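Local coordinates for catalase (Corynebacterium glutamicum, PDB 4B7H), which breaks down hydrogen peroxide to water and oxygen at a haem, is inhibited by nitric oxide and also binds NADPH, at residues H212-I217 with V226-K231. Sequence-based numbering, arbitrary orientation.
Sequences HTFQWI and VKYHFK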
# COMPACT_ATOMS: atom_id res chain seq x y z
N HIS A 212 32.76 -4.76 3.43
CA HIS A 212 33.03 -3.93 4.62
C HIS A 212 33.88 -4.65 5.65
O HIS A 212 33.85 -5.87 5.77
CB HIS A 212 31.74 -3.58 5.38
CG HIS A 212 30.65 -2.99 4.54
ND1 HIS A 212 30.67 -1.69 4.11
CD2 HIS A 212 29.49 -3.53 4.08
CE1 HIS A 212 29.57 -1.44 3.41
NE2 HIS A 212 28.84 -2.54 3.38
N THR A 213 34.57 -3.85 6.45
CA THR A 213 35.09 -4.31 7.72
C THR A 213 33.93 -4.52 8.70
O THR A 213 33.11 -3.62 8.91
CB THR A 213 36.06 -3.28 8.25
OG1 THR A 213 37.15 -3.18 7.32
CG2 THR A 213 36.59 -3.66 9.64
N PHE A 214 33.87 -5.72 9.27
CA PHE A 214 32.97 -6.02 10.37
C PHE A 214 33.78 -6.28 11.63
O PHE A 214 35.02 -6.20 11.62
CB PHE A 214 32.12 -7.24 10.03
CG PHE A 214 31.16 -7.00 8.91
CD1 PHE A 214 29.93 -6.40 9.16
CD2 PHE A 214 31.49 -7.33 7.60
CE1 PHE A 214 29.04 -6.14 8.12
CE2 PHE A 214 30.61 -7.08 6.56
CZ PHE A 214 29.38 -6.49 6.82
N GLN A 215 33.10 -6.60 12.72
CA GLN A 215 33.80 -6.92 13.95
C GLN A 215 33.39 -8.31 14.43
O GLN A 215 32.25 -8.73 14.27
CB GLN A 215 33.52 -5.87 15.03
CG GLN A 215 34.50 -5.91 16.19
CD GLN A 215 34.25 -4.79 17.18
OE1 GLN A 215 33.36 -4.88 18.02
NE2 GLN A 215 35.03 -3.72 17.06
N TRP A 216 34.36 -9.04 14.98
CA TRP A 216 34.10 -10.30 15.67
C TRP A 216 34.44 -10.08 17.13
O TRP A 216 35.44 -9.43 17.46
CB TRP A 216 34.98 -11.42 15.10
CG TRP A 216 34.38 -12.18 13.95
CD1 TRP A 216 33.19 -11.93 13.32
CD2 TRP A 216 34.93 -13.34 13.32
NE1 TRP A 216 32.98 -12.86 12.32
CE2 TRP A 216 34.03 -13.74 12.30
CE3 TRP A 216 36.11 -14.08 13.51
CZ2 TRP A 216 34.27 -14.84 11.48
CZ3 TRP A 216 36.34 -15.18 12.69
CH2 TRP A 216 35.43 -15.55 11.69
N ILE A 217 33.59 -10.59 18.01
CA ILE A 217 33.84 -10.50 19.45
C ILE A 217 33.77 -11.90 20.04
O ILE A 217 32.83 -12.66 19.77
CB ILE A 217 32.82 -9.57 20.14
CG1 ILE A 217 32.79 -8.19 19.46
CG2 ILE A 217 33.15 -9.41 21.60
CD1 ILE A 217 31.92 -7.18 20.20
N VAL A 226 37.28 -7.79 11.06
CA VAL A 226 37.33 -8.86 10.08
C VAL A 226 36.76 -8.45 8.72
O VAL A 226 35.94 -7.54 8.62
CB VAL A 226 36.56 -10.13 10.56
CG1 VAL A 226 37.12 -10.65 11.87
CG2 VAL A 226 35.06 -9.84 10.67
N LYS A 227 37.24 -9.12 7.67
CA LYS A 227 36.62 -9.07 6.35
C LYS A 227 36.36 -10.49 5.86
O LYS A 227 37.21 -11.38 5.99
CB LYS A 227 37.49 -8.33 5.33
CG LYS A 227 37.54 -6.82 5.54
CD LYS A 227 38.30 -6.13 4.40
CE LYS A 227 38.41 -4.62 4.61
NZ LYS A 227 37.10 -3.89 4.47
N TYR A 228 35.17 -10.71 5.31
CA TYR A 228 34.78 -12.01 4.79
C TYR A 228 35.13 -12.18 3.32
O TYR A 228 34.89 -11.29 2.51
CB TYR A 228 33.28 -12.18 4.91
CG TYR A 228 32.73 -12.27 6.31
CD1 TYR A 228 32.85 -13.45 7.03
CD2 TYR A 228 32.06 -11.20 6.88
CE1 TYR A 228 32.33 -13.56 8.31
CE2 TYR A 228 31.53 -11.29 8.16
CZ TYR A 228 31.67 -12.48 8.87
OH TYR A 228 31.13 -12.58 10.13
N HIS A 229 35.65 -13.36 3.00
CA HIS A 229 35.96 -13.77 1.64
C HIS A 229 35.38 -15.13 1.38
O HIS A 229 35.60 -16.05 2.12
CB HIS A 229 37.51 -13.80 1.43
CG HIS A 229 38.20 -12.47 1.54
ND1 HIS A 229 38.78 -11.87 0.52
CD2 HIS A 229 38.40 -11.68 2.62
CE1 HIS A 229 39.29 -10.75 0.93
NE2 HIS A 229 39.07 -10.64 2.23
N PHE A 230 34.59 -15.25 0.32
CA PHE A 230 33.97 -16.51 -0.07
C PHE A 230 34.61 -16.94 -1.38
O PHE A 230 34.34 -16.36 -2.44
CB PHE A 230 32.45 -16.34 -0.19
CG PHE A 230 31.82 -15.71 1.03
CD1 PHE A 230 31.87 -16.35 2.26
CD2 PHE A 230 31.20 -14.48 0.95
CE1 PHE A 230 31.30 -15.77 3.39
CE2 PHE A 230 30.62 -13.90 2.07
CZ PHE A 230 30.68 -14.54 3.29
N LYS A 231 35.51 -17.92 -1.31
CA LYS A 231 36.37 -18.24 -2.44
C LYS A 231 35.79 -19.40 -3.25
O LYS A 231 35.65 -20.52 -2.74
CB LYS A 231 37.80 -18.55 -1.97
CG LYS A 231 38.43 -17.46 -1.09
CD LYS A 231 38.58 -16.13 -1.83
CE LYS A 231 39.62 -16.22 -2.95
NZ LYS A 231 39.87 -14.87 -3.56
O HOH W 1 33.86 -8.33 4.62
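Tyr228 OH is gripped by two partners: Trp216 NE1 donates to it across the contact at 2.9 Å, and the hydroxyl of Tyr137 bonds to it from elsewhere in the chain. The indole N-H reaches the oxygen close to its own ring plane and fairly straight, at 158°, while the phenol ring leans obliquely against the indole. Next to this bond Val226 lies across the indole, CG2 standing 4.0 Å from the centroid of the five-membered ring, almost on its normal, as a CH-pi contact, and CG1 above the same face nearer the rim. Trp216 has CG anti to its carbonyl carbon (chi1 -90°), which helps bring one indole face against Val226. Phe214 joins the aromatic cluster at the other side of Tyr228, where its CD2 meets Tyr228 CD2 at 4.0 Å. The backbone carrying these side chains is a beta hairpin of the catalase barrel, in which Phe214 and Val226 form an antiparallel hydrogen-bonded pair, joined by two 2.8 Å bonds, Phe214 N to Val226 O and Val226 N to Phe214 O. His212, at the start of segment 212-217, touches the haem, while His229 on strand 223-232 touches NADPH. The example illustrates how, where hairpin strands splay beyond a hydrogen-bonded pair, side chains and water can take over the cross-strand links: the axes of segments 214-217 and 226-231 lie at 107°, and a water donates to His212 O at 2.7 Å and accepts from Tyr228 N. Lys227, its chain extended until the last torsion bends it, brings NZ to Thr213 OG1, donating over 2.9 Å; Ser211 O also binds this ammonium, Pro290 O is a further partner of the threonine hydroxyl, and Trp297 takes the lysine in a cation-pi contact.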